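Nicotinate phosphoribosyltransferase (Porphyromonas gingivalis, PDB 2IM5) probably catalyses the ATP-assisted joining of nicotinate to 5-phosphoribosyl 1-diphosphate, which yields nicotinate ribonucleotide for NAD+ biosynthesis. Local coordinates at residues 34-37 and 38-42; 82-85 and 86-90; 260-263 and 264-267; 276-279 and 280-283. One frame throughout, in Å; residues are numbered along the deposited sequence.

All four contacts are local: one turn after a strand and three helix ends. Contacts 1 and 2 belong to the N-terminal domain family, their centres about 32 Å apart. Contacts 3 and 4 belong to the TIM-barrel-like family region, about 20 Å apart between centres and about 9 Å between nearest atoms; both have an N-cap side chain. Contact 4 follows the C-terminal end of strand 271-274, the end of a barrel at which phosphoribosyltransferases of this type generally place the active site. Contacts 1 and 4 are about 10 Å apart between nearest atoms, contacts 2 and 4 about 27 Å. His-213, a predicted phosphorylation site unmodified here, lies in none of them.

Contact 1: residues 34-37 and 38-42; sequences FIDR and NRQGF
Asp-36, the last residue of strand 29-36, opens a type I beta turn that closes at Arg-39, their CA atoms 5.3 Å apart. The closing bond runs from Arg-39 N to Asp-36 O at 2.9 Å. Arg-39 itself takes left-handed backbone angles and sends the chain off toward Phe-42.

Most of the work is done by the Asp-36 carboxylate, which reaches forward over the turn and spreads its two oxygens between two backbone amides. OD1 takes the N-H of Asn-38 at 3.0 Å, the bond of an Asx turn, and OD2 takes that of Gln-40 N at 2.7 Å. Both donors stand well above the carboxylate plane, 60° out of it for Asn-38. What brings the group there is its first torsion, with CG opposite the backbone N (chi1 168°), which lays it across the loop that follows. OD2 has a second donor in water 1, which also gives a proton to Gln-40 O and so ties the carboxylate to both ends of that residue. Gln-40 CB lies 3.2 Å from OD2, its side chain crossing the aspartate at about a right angle, and the edge of the Phe-42 ring meets the same oxygen with CE2 at 3.7 Å.

A buried carboxylate with two amide donors and a water would probably be stabilised as the anion. Arg-37, within the turn, sends NH2 to Asn-346 OD1, while Phe-42 rests on Tyr-131 and against the ring of Phe-46. The whole is an Asx turn superposed on a type I turn, ending a strand of the antiparallel sheet and leading into the loop before helix 44-56.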
loop_
_atom_site.group_PDB
_atom_site.type_symbol
_atom_site.label_atom_id
_atom_site.label_comp_id
_atom_site.label_asym_id
_atom_site.label_seq_id
_atom_site.Cartn_x
_atom_site.Cartn_y
_atom_site.Cartn_z
ATOM N N PHE A 34 4.795 1.966 13.948
ATOM C CA PHE A 34 5.801 2.517 13.054
ATOM C C PHE A 34 7.088 1.735 13.277
ATOM O O PHE A 34 7.425 1.404 14.408
ATOM C CB PHE A 34 6.036 3.989 13.395
ATOM C CG PHE A 34 7.248 4.581 12.736
ATOM C CD1 PHE A 34 7.177 5.096 11.447
ATOM C CD2 PHE A 34 8.468 4.625 13.409
ATOM C CE1 PHE A 34 8.302 5.649 10.833
ATOM C CE2 PHE A 34 9.596 5.171 12.807
ATOM C CZ PHE A 34 9.510 5.686 11.513
ATOM N N ILE A 35 7.803 1.438 12.201
ATOM C CA ILE A 35 9.060 0.716 12.320
ATOM C C ILE A 35 10.110 1.328 11.394
ATOM O O ILE A 35 9.931 1.373 10.175
ATOM C CB ILE A 35 8.927 -0.781 11.923
ATOM C CG1 ILE A 35 7.784 -1.452 12.686
ATOM C CG2 ILE A 35 10.242 -1.501 12.200
ATOM C CD1 ILE A 35 7.992 -1.506 14.184
ATOM N N ASP A 36 11.193 1.827 11.977
ATOM C CA ASP A 36 12.285 2.363 11.173
ATOM C C ASP A 36 13.256 1.199 11.068
ATOM O O ASP A 36 14.006 0.920 12.002
ATOM C CB ASP A 36 12.956 3.540 11.863
ATOM C CG ASP A 36 14.268 3.935 11.193
ATOM O OD1 ASP A 36 14.524 3.495 10.043
ATOM O OD2 ASP A 36 15.043 4.691 11.817
ATOM N N ARG A 37 13.225 0.519 9.931
ATOM C CA ARG A 37 14.062 -0.646 9.722
ATOM C C ARG A 37 15.558 -0.375 9.645
ATOM O O ARG A 37 16.355 -1.305 9.546
ATOM C CB ARG A 37 13.557 -1.407 8.494
ATOM C CG ARG A 37 12.108 -1.859 8.686
ATOM C CD ARG A 37 11.602 -2.804 7.617
ATOM N NE ARG A 37 11.473 -2.161 6.313
ATOM C CZ ARG A 37 10.788 -2.676 5.296
ATOM N NH1 ARG A 37 10.167 -3.840 5.435
ATOM N NH2 ARG A 37 10.727 -2.030 4.140
ATOM N N ASN A 38 15.941 0.894 9.710
ATOM C CA ASN A 38 17.350 1.253 9.683
ATOM C C ASN A 38 17.786 1.672 11.081
ATOM O O ASN A 38 18.945 2.020 11.303
ATOM C CB ASN A 38 17.599 2.391 8.692
ATOM C CG ASN A 38 17.754 1.899 7.266
ATOM O OD1 ASN A 38 17.846 2.694 6.334
ATOM N ND2 ASN A 38 17.794 0.582 7.088
ATOM N N ARG A 39 16.845 1.629 12.020
ATOM C CA ARG A 39 17.108 1.995 13.408
ATOM C C ARG A 39 17.891 3.296 13.563
ATOM O O ARG A 39 18.851 3.363 14.330
ATOM C CB ARG A 39 17.858 0.867 14.124
ATOM C CG ARG A 39 17.058 -0.406 14.303
ATOM C CD ARG A 39 17.792 -1.380 15.218
ATOM N NE ARG A 39 17.063 -2.635 15.390
ATOM C CZ ARG A 39 15.860 -2.738 15.951
ATOM N NH1 ARG A 39 15.238 -1.655 16.405
ATOM N NH2 ARG A 39 15.274 -3.925 16.051
ATOM N N GLN A 40 17.484 4.325 12.832
ATOM C CA GLN A 40 18.141 5.621 12.915
ATOM C C GLN A 40 17.826 6.261 14.259
ATOM O O GLN A 40 16.768 6.019 14.841
ATOM C CB GLN A 40 17.646 6.543 11.802
ATOM C CG GLN A 40 18.113 6.164 10.414
ATOM C CD GLN A 40 17.500 7.048 9.344
ATOM O OE1 GLN A 40 17.372 8.260 9.523
ATOM N NE2 GLN A 40 17.131 6.448 8.220
ATOM N N GLY A 41 18.747 7.079 14.752
ATOM C CA GLY A 41 18.520 7.744 16.019
ATOM C C GLY A 41 17.678 8.985 15.798
ATOM O O GLY A 41 17.907 9.735 14.853
ATOM N N PHE A 42 16.696 9.200 16.662
ATOM C CA PHE A 42 15.824 10.359 16.546
ATOM C C PHE A 42 15.784 11.115 17.859
ATOM O O PHE A 42 15.902 10.525 18.932
ATOM C CB PHE A 42 14.410 9.919 16.150
ATOM C CG PHE A 42 14.255 9.638 14.685
ATOM C CD1 PHE A 42 14.122 10.684 13.778
ATOM C CD2 PHE A 42 14.246 8.334 14.211
ATOM C CE1 PHE A 42 13.978 10.435 12.418
ATOM C CE2 PHE A 42 14.107 8.074 12.852
ATOM C CZ PHE A 42 13.972 9.129 11.954
HETATM O O HOH W 1 13.962 5.032 14.723
#

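Contact 2: residues 82-85 and 86-90; sequences IDFL and DGFRF
The last turn of helix 79-87 and the chain that leaves it are joined here, with Phe-84 and Phe-88 meeting along one flank. Asp-86 N donates to Ile-82 O at 2.8 Å in ordinary helical fashion. Gly-87 N then goes to Asp-83 O at 3.1 Å and also makes a weak bond back to Phe-84 O. A further weak bond runs from Phe-88 N to Leu-85 O, and beyond it the backbone becomes extended.

The two side chains lie side by side and point the same way, each with CG trans to N (chi1 165° in Phe-84, 180° in Phe-88). Phe-84 CZ comes to 3.3 Å from Phe-88 CD1, and Phe-88 CB sits over one face of the Phe-84 ring. The ring planes are inclined at 55°, an oblique pairing that is neither a stack nor an edge-to-face contact. On its far side Phe-88 turns CE2 onto the face of Phe-90, 3.6 Å above the plane and over the ring centre. Tyr-81 meets the ring of Phe-84, and Leu-85 packs on Leu-70 of helix 64-73.

Polar groups gather where the helix stops. Arg-89 NH1 donates to Phe-88 O at 2.6 Å, well above the carbonyl plane but within that of the guanidinium. Water 2 lies 2.7 Å from Leu-85 O and is also in bonding range of Phe-88 O. The water meets the helical Leu-85 O, while the cationic Arg-89 covers Phe-88 O just beyond; both would probably ease the partial negative charge at this end.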
loop_
_atom_site.group_PDB
_atom_site.type_symbol
_atom_site.label_atom_id
_atom_site.label_comp_id
_atom_site.label_asym_id
_atom_site.label_seq_id
_atom_site.Cartn_x
_atom_site.Cartn_y
_atom_site.Cartn_z
ATOM N N ILE A 82 -18.990 7.768 1.564
ATOM C CA ILE A 82 -18.683 9.131 1.180
ATOM C C ILE A 82 -19.216 10.074 2.253
ATOM O O ILE A 82 -18.581 11.078 2.563
ATOM C CB ILE A 82 -19.281 9.470 -0.190
ATOM C CG1 ILE A 82 -18.566 8.639 -1.255
ATOM C CG2 ILE A 82 -19.116 10.956 -0.494
ATOM C CD1 ILE A 82 -19.154 8.803 -2.620
ATOM N N ASP A 83 -20.371 9.746 2.828
ATOM C CA ASP A 83 -20.931 10.567 3.901
ATOM C C ASP A 83 -20.008 10.469 5.115
ATOM O O ASP A 83 -19.781 11.454 5.812
ATOM C CB ASP A 83 -22.337 10.097 4.299
ATOM C CG ASP A 83 -23.422 10.679 3.412
ATOM O OD1 ASP A 83 -23.163 11.705 2.759
ATOM O OD2 ASP A 83 -24.541 10.120 3.369
ATOM N N PHE A 84 -19.481 9.274 5.366
ATOM C CA PHE A 84 -18.566 9.080 6.486
ATOM C C PHE A 84 -17.325 9.946 6.300
ATOM O O PHE A 84 -16.918 10.659 7.211
ATOM C CB PHE A 84 -18.145 7.609 6.597
ATOM C CG PHE A 84 -16.952 7.388 7.486
ATOM C CD1 PHE A 84 -17.061 7.526 8.867
ATOM C CD2 PHE A 84 -15.708 7.084 6.935
ATOM C CE1 PHE A 84 -15.949 7.365 9.693
ATOM C CE2 PHE A 84 -14.584 6.921 7.750
ATOM C CZ PHE A 84 -14.707 7.063 9.135
ATOM N N LEU A 85 -16.722 9.881 5.117
ATOM C CA LEU A 85 -15.530 10.670 4.842
ATOM C C LEU A 85 -15.832 12.166 4.900
ATOM O O LEU A 85 -15.013 12.957 5.370
ATOM C CB LEU A 85 -14.959 10.312 3.468
ATOM C CG LEU A 85 -14.358 8.909 3.298
ATOM C CD1 LEU A 85 -13.838 8.756 1.873
ATOM C CD2 LEU A 85 -13.221 8.686 4.307
ATOM N N ASP A 86 -17.015 12.549 4.433
ATOM C CA ASP A 86 -17.406 13.950 4.425
ATOM C C ASP A 86 -17.469 14.529 5.837
ATOM O O ASP A 86 -17.148 15.696 6.050
ATOM C CB ASP A 86 -18.758 14.109 3.717
ATOM C CG ASP A 86 -19.061 15.560 3.349
ATOM O OD1 ASP A 86 -18.111 16.310 3.036
ATOM O OD2 ASP A 86 -20.251 15.949 3.354
ATOM N N GLY A 87 -17.869 13.712 6.805
ATOM C CA GLY A 87 -17.941 14.194 8.175
ATOM C C GLY A 87 -16.780 13.735 9.040
ATOM O O GLY A 87 -16.723 14.049 10.230
ATOM N N PHE A 88 -15.843 13.008 8.439
ATOM C CA PHE A 88 -14.691 12.478 9.160
ATOM C C PHE A 88 -13.663 13.509 9.591
ATOM O O PHE A 88 -13.357 14.449 8.854
ATOM C CB PHE A 88 -13.982 11.425 8.298
ATOM C CG PHE A 88 -12.767 10.813 8.951
ATOM C CD1 PHE A 88 -12.901 9.776 9.869
ATOM C CD2 PHE A 88 -11.489 11.275 8.642
ATOM C CE1 PHE A 88 -11.777 9.197 10.471
ATOM C CE2 PHE A 88 -10.356 10.705 9.237
ATOM C CZ PHE A 88 -10.504 9.661 10.153
ATOM N N ARG A 89 -13.121 13.309 10.789
ATOM C CA ARG A 89 -12.078 14.171 11.325
ATOM C C ARG A 89 -11.060 13.292 12.022
ATOM O O ARG A 89 -11.428 12.449 12.839
ATOM C CB ARG A 89 -12.645 15.173 12.332
ATOM C CG ARG A 89 -13.470 16.276 11.708
ATOM C CD ARG A 89 -12.635 17.161 10.786
ATOM N NE ARG A 89 -13.455 18.206 10.177
ATOM C CZ ARG A 89 -14.413 17.980 9.281
ATOM N NH1 ARG A 89 -14.672 16.745 8.876
ATOM N NH2 ARG A 89 -15.128 18.990 8.802
ATOM N N PHE A 90 -9.785 13.465 11.677
ATOM C CA PHE A 90 -8.721 12.696 12.311
ATOM C C PHE A 90 -8.711 13.023 13.813
ATOM O O PHE A 90 -8.910 14.177 14.209
ATOM C CB PHE A 90 -7.368 13.058 11.695
ATOM C CG PHE A 90 -7.101 12.389 10.375
ATOM C CD1 PHE A 90 -6.650 11.069 10.327
ATOM C CD2 PHE A 90 -7.308 13.070 9.176
ATOM C CE1 PHE A 90 -6.407 10.439 9.103
ATOM C CE2 PHE A 90 -7.068 12.447 7.951
ATOM C CZ PHE A 90 -6.617 11.132 7.913
HETATM O O HOH W 2 -13.792 15.323 6.052
#

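Contact 3: residues 260-263 and 264-267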
loop_
_atom_site.group_PDB
_atom_site.type_symbol
_atom_site.label_atom_id
_atom_site.label_comp_id
_atom_site.label_asym_id
_atom_site.label_seq_id
_atom_site.Cartn_x
_atom_site.Cartn_y
_atom_site.Cartn_z
ATOM N N ASN A 260 -3.905 -23.308 -1.912
ATOM C CA ASN A 260 -5.301 -23.173 -1.486
ATOM C C ASN A 260 -6.169 -22.268 -2.379
ATOM O O ASN A 260 -7.318 -21.962 -2.044
ATOM C CB ASN A 260 -5.354 -22.662 -0.041
ATOM C CG ASN A 260 -4.555 -23.540 0.920
ATOM O OD1 ASN A 260 -3.421 -23.212 1.290
ATOM N ND2 ASN A 260 -5.139 -24.670 1.313
ATOM N N PHE A 261 -5.621 -21.850 -3.516
ATOM C CA PHE A 261 -6.335 -20.978 -4.449
ATOM C C PHE A 261 -7.465 -21.771 -5.105
ATOM O O PHE A 261 -7.218 -22.719 -5.841
ATOM C CB PHE A 261 -5.347 -20.464 -5.502
ATOM C CG PHE A 261 -5.809 -19.245 -6.247
ATOM C CD1 PHE A 261 -6.734 -18.374 -5.691
ATOM C CD2 PHE A 261 -5.248 -18.925 -7.482
ATOM C CE1 PHE A 261 -7.094 -17.202 -6.346
ATOM C CE2 PHE A 261 -5.601 -17.755 -8.144
ATOM C CZ PHE A 261 -6.524 -16.891 -7.576
ATOM N N SER A 262 -8.705 -21.386 -4.835
ATOM C CA SER A 262 -9.846 -22.105 -5.393
ATOM C C SER A 262 -10.131 -21.712 -6.835
ATOM O O SER A 262 -9.827 -20.602 -7.260
ATOM C CB SER A 262 -11.100 -21.856 -4.551
ATOM O OG SER A 262 -11.625 -20.560 -4.802
ATOM N N LYS A 263 -10.721 -22.633 -7.583
ATOM C CA LYS A 263 -11.058 -22.384 -8.978
ATOM C C LYS A 263 -11.969 -21.163 -9.107
ATOM O O LYS A 263 -11.802 -20.349 -10.010
ATOM C CB LYS A 263 -11.755 -23.608 -9.576
ATOM C CG LYS A 263 -12.011 -23.496 -11.068
ATOM C CD LYS A 263 -12.599 -24.778 -11.630
ATOM C CE LYS A 263 -12.922 -24.630 -13.116
ATOM N NZ LYS A 263 -11.708 -24.378 -13.946
ATOM N N LYS A 264 -12.934 -21.050 -8.199
ATOM C CA LYS A 264 -13.871 -19.931 -8.204
ATOM C C LYS A 264 -13.158 -18.580 -8.126
ATOM O O LYS A 264 -13.431 -17.668 -8.916
ATOM C CB LYS A 264 -14.840 -20.066 -7.033
ATOM C CG LYS A 264 -15.859 -18.958 -6.944
ATOM C CD LYS A 264 -16.855 -19.211 -5.807
ATOM C CE LYS A 264 -16.172 -19.258 -4.452
ATOM N NZ LYS A 264 -17.149 -19.582 -3.367
ATOM N N HIS A 265 -12.245 -18.452 -7.169
ATOM C CA HIS A 265 -11.498 -17.216 -7.005
ATOM C C HIS A 265 -10.520 -16.987 -8.158
ATOM O O HIS A 265 -10.347 -15.860 -8.618
ATOM C CB HIS A 265 -10.767 -17.233 -5.664
ATOM C CG HIS A 265 -11.685 -17.106 -4.490
ATOM N ND1 HIS A 265 -11.321 -17.471 -3.213
ATOM C CD2 HIS A 265 -12.962 -16.660 -4.404
ATOM C CE1 HIS A 265 -12.336 -17.259 -2.391
ATOM N NE2 HIS A 265 -13.343 -16.767 -3.092
ATOM N N ALA A 266 -9.885 -18.058 -8.620
ATOM C CA ALA A 266 -8.952 -17.942 -9.729
ATOM C C ALA A 266 -9.687 -17.411 -10.965
ATOM O O ALA A 266 -9.150 -16.606 -11.719
ATOM C CB ALA A 266 -8.320 -19.296 -10.033
ATOM N N MET A 267 -10.922 -17.862 -11.158
ATOM C CA MET A 267 -11.720 -17.433 -12.306
ATOM C C MET A 267 -12.264 -16.018 -12.154
ATOM O O MET A 267 -12.296 -15.249 -13.116
ATOM C CB MET A 267 -12.892 -18.390 -12.528
ATOM C CG MET A 267 -12.493 -19.789 -12.997
ATOM S SD MET A 267 -13.945 -20.825 -13.153
ATOM C CE MET A 267 -14.252 -21.154 -11.531
HETATM O O HOH W 3 -9.612 -19.264 -3.280
#
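Ser-262 caps helix 263-268 with its hydroxyl: OG accepts from His-265 N at 3.2 Å, with a nearly straight N-H...O angle of 166°. The serine oxygen gets there by standing between its own backbone N and carbonyl carbon (chi1 76°). From that place it also lies over one face of the His-265 ring, 3.5 Å from CG.

Water 3 joins three atoms. It accepts from Ser-262 N at 2.8 Å, and it is hydrogen-bonded to Ser-262 OG and to His-265 ND1 as well. In a capping box the third helical residue would bind the N-cap amide directly; here the water mediates between the two. The other ring nitrogen, NE2, is bonded to Glu-234 OE2, so both nitrogens of the imidazole have partners.

The helical amides follow on. Ala-266 N reaches Ser-262 O at 2.9 Å, almost in line with the carbonyl bond, and Met-267 N reaches Lys-263 O. Of the remaining polar ends, Lys-263 NZ is bonded to Leu-293 O and Phe-261 O to Arg-289 NH2.

Apolar atoms close the two sides. Ala-266 CB stands over a face of Phe-261, 4.0 Å from the ring centroid in a CH-pi contact displaced toward the rim. Between two exposed side chains, Met-267 CE is pressed onto Lys-263 CG at 3.3 Å, a tight carbon pair. Phe-261 and Ala-266 both also touch Tyr-290 of helix 279-292. The serine N-cap is accompanied by a hydrophobic staple, Phe-261 before the cap packing on Ala-266, the fourth helical residue.

Contact 4: residues 276-279 and 280-283; sequences SGDP and EIFI
Ile-283 N donates to Pro-279 O at 2.8 Å, the shortest bond here and part of the first turn of helix 279-292. The same carbonyl oxygen has Ile-283 CG1 alongside it at 3.1 Å. One residue earlier, Phe-282 N reaches Asp-278 O at 3.1 Å, lying in the carbonyl plane.

Asp-278 is the N-cap. A chi1 of 173° carries CG away from N, the carboxylate folds forward, and OD2 takes the N-H of Ile-281 at 2.9 Å. The bond is bent, 137° at the hydrogen, and the donor comes from above the carboxylate plane. Pro-279 follows in the first helical position, where its lack of an N-H costs no helical bond. The Asp-Pro pair thus starts the helix that follows strand 271-274 in the barrel-like parallel sheet. The negative cap would probably favour the helix's N-terminal end; acidic Glu-280 would probably suit it too, though its OE1 lies 4.8 Å from Asp-278 OD2, like charges near each other.

Ile-281 crosses the aspartate at about a right angle and lays CG1 3.0 Å from OD2. Phe-282 turns inward to Leu-272 and Ile-302 of the sheet, and its ring meets His-274; Pro-279 and Ile-283 both touch Phe-304.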
loop_
_atom_site.group_PDB
_atom_site.type_symbol
_atom_site.label_atom_id
_atom_site.label_comp_id
_atom_site.label_asym_id
_atom_site.label_seq_id
_atom_site.Cartn_x
_atom_site.Cartn_y
_atom_site.Cartn_z
ATOM N N SER A 276 7.060 -9.554 -3.504
ATOM C CA SER A 276 8.279 -10.005 -2.839
ATOM C C SER A 276 8.817 -11.256 -3.509
ATOM O O SER A 276 8.071 -11.993 -4.151
ATOM C CB SER A 276 8.033 -10.269 -1.344
ATOM O OG SER A 276 7.311 -11.466 -1.131
ATOM N N GLY A 277 10.117 -11.486 -3.372
ATOM C CA GLY A 277 10.720 -12.656 -3.980
ATOM C C GLY A 277 11.042 -12.445 -5.447
ATOM O O GLY A 277 10.735 -11.399 -6.028
ATOM N N ASP A 278 11.662 -13.446 -6.056
ATOM C CA ASP A 278 12.034 -13.363 -7.462
ATOM C C ASP A 278 10.802 -13.385 -8.369
ATOM O O ASP A 278 9.986 -14.301 -8.295
ATOM C CB ASP A 278 12.963 -14.522 -7.820
ATOM C CG ASP A 278 13.247 -14.599 -9.305
ATOM O OD1 ASP A 278 13.782 -13.619 -9.862
ATOM O OD2 ASP A 278 12.925 -15.638 -9.918
ATOM N N PRO A 279 10.661 -12.374 -9.246
ATOM C CA PRO A 279 9.517 -12.293 -10.158
ATOM C C PRO A 279 9.385 -13.471 -11.127
ATOM O O PRO A 279 8.279 -13.949 -11.400
ATOM C CB PRO A 279 9.731 -10.947 -10.863
ATOM C CG PRO A 279 11.208 -10.764 -10.824
ATOM C CD PRO A 279 11.559 -11.221 -9.429
ATOM N N GLU A 280 10.512 -13.947 -11.640
ATOM C CA GLU A 280 10.496 -15.074 -12.567
ATOM C C GLU A 280 9.946 -16.327 -11.894
ATOM O O GLU A 280 9.213 -17.106 -12.504
ATOM C CB GLU A 280 11.907 -15.335 -13.100
ATOM C CG GLU A 280 12.025 -16.555 -13.996
ATOM C CD GLU A 280 13.212 -16.465 -14.952
ATOM O OE1 GLU A 280 14.255 -15.888 -14.568
ATOM O OE2 GLU A 280 13.103 -16.983 -16.086
ATOM N N ILE A 281 10.301 -16.523 -10.630
ATOM C CA ILE A 281 9.807 -17.671 -9.883
ATOM C C ILE A 281 8.303 -17.503 -9.642
ATOM O O ILE A 281 7.539 -18.464 -9.740
ATOM C CB ILE A 281 10.549 -17.808 -8.535
ATOM C CG1 ILE A 281 11.984 -18.276 -8.797
ATOM C CG2 ILE A 281 9.823 -18.786 -7.618
ATOM C CD1 ILE A 281 12.855 -18.304 -7.568
ATOM N N PHE A 282 7.883 -16.277 -9.345
ATOM C CA PHE A 282 6.472 -15.998 -9.106
ATOM C C PHE A 282 5.665 -16.289 -10.375
ATOM O O PHE A 282 4.591 -16.891 -10.316
ATOM C CB PHE A 282 6.275 -14.533 -8.713
ATOM C CG PHE A 282 4.849 -14.177 -8.417
ATOM C CD1 PHE A 282 4.325 -14.349 -7.135
ATOM C CD2 PHE A 282 4.019 -13.689 -9.425
ATOM C CE1 PHE A 282 2.990 -14.037 -6.859
ATOM C CE2 PHE A 282 2.689 -13.379 -9.164
ATOM C CZ PHE A 282 2.171 -13.552 -7.877
ATOM N N ILE A 283 6.185 -15.861 -11.523
ATOM C CA ILE A 283 5.495 -16.081 -12.791
ATOM C C ILE A 283 5.249 -17.569 -13.045
ATOM O O ILE A 283 4.156 -17.961 -13.472
ATOM C CB ILE A 283 6.294 -15.472 -13.962
ATOM C CG1 ILE A 283 6.351 -13.949 -13.797
ATOM C CG2 ILE A 283 5.654 -15.851 -15.287
ATOM C CD1 ILE A 283 7.297 -13.248 -14.743
#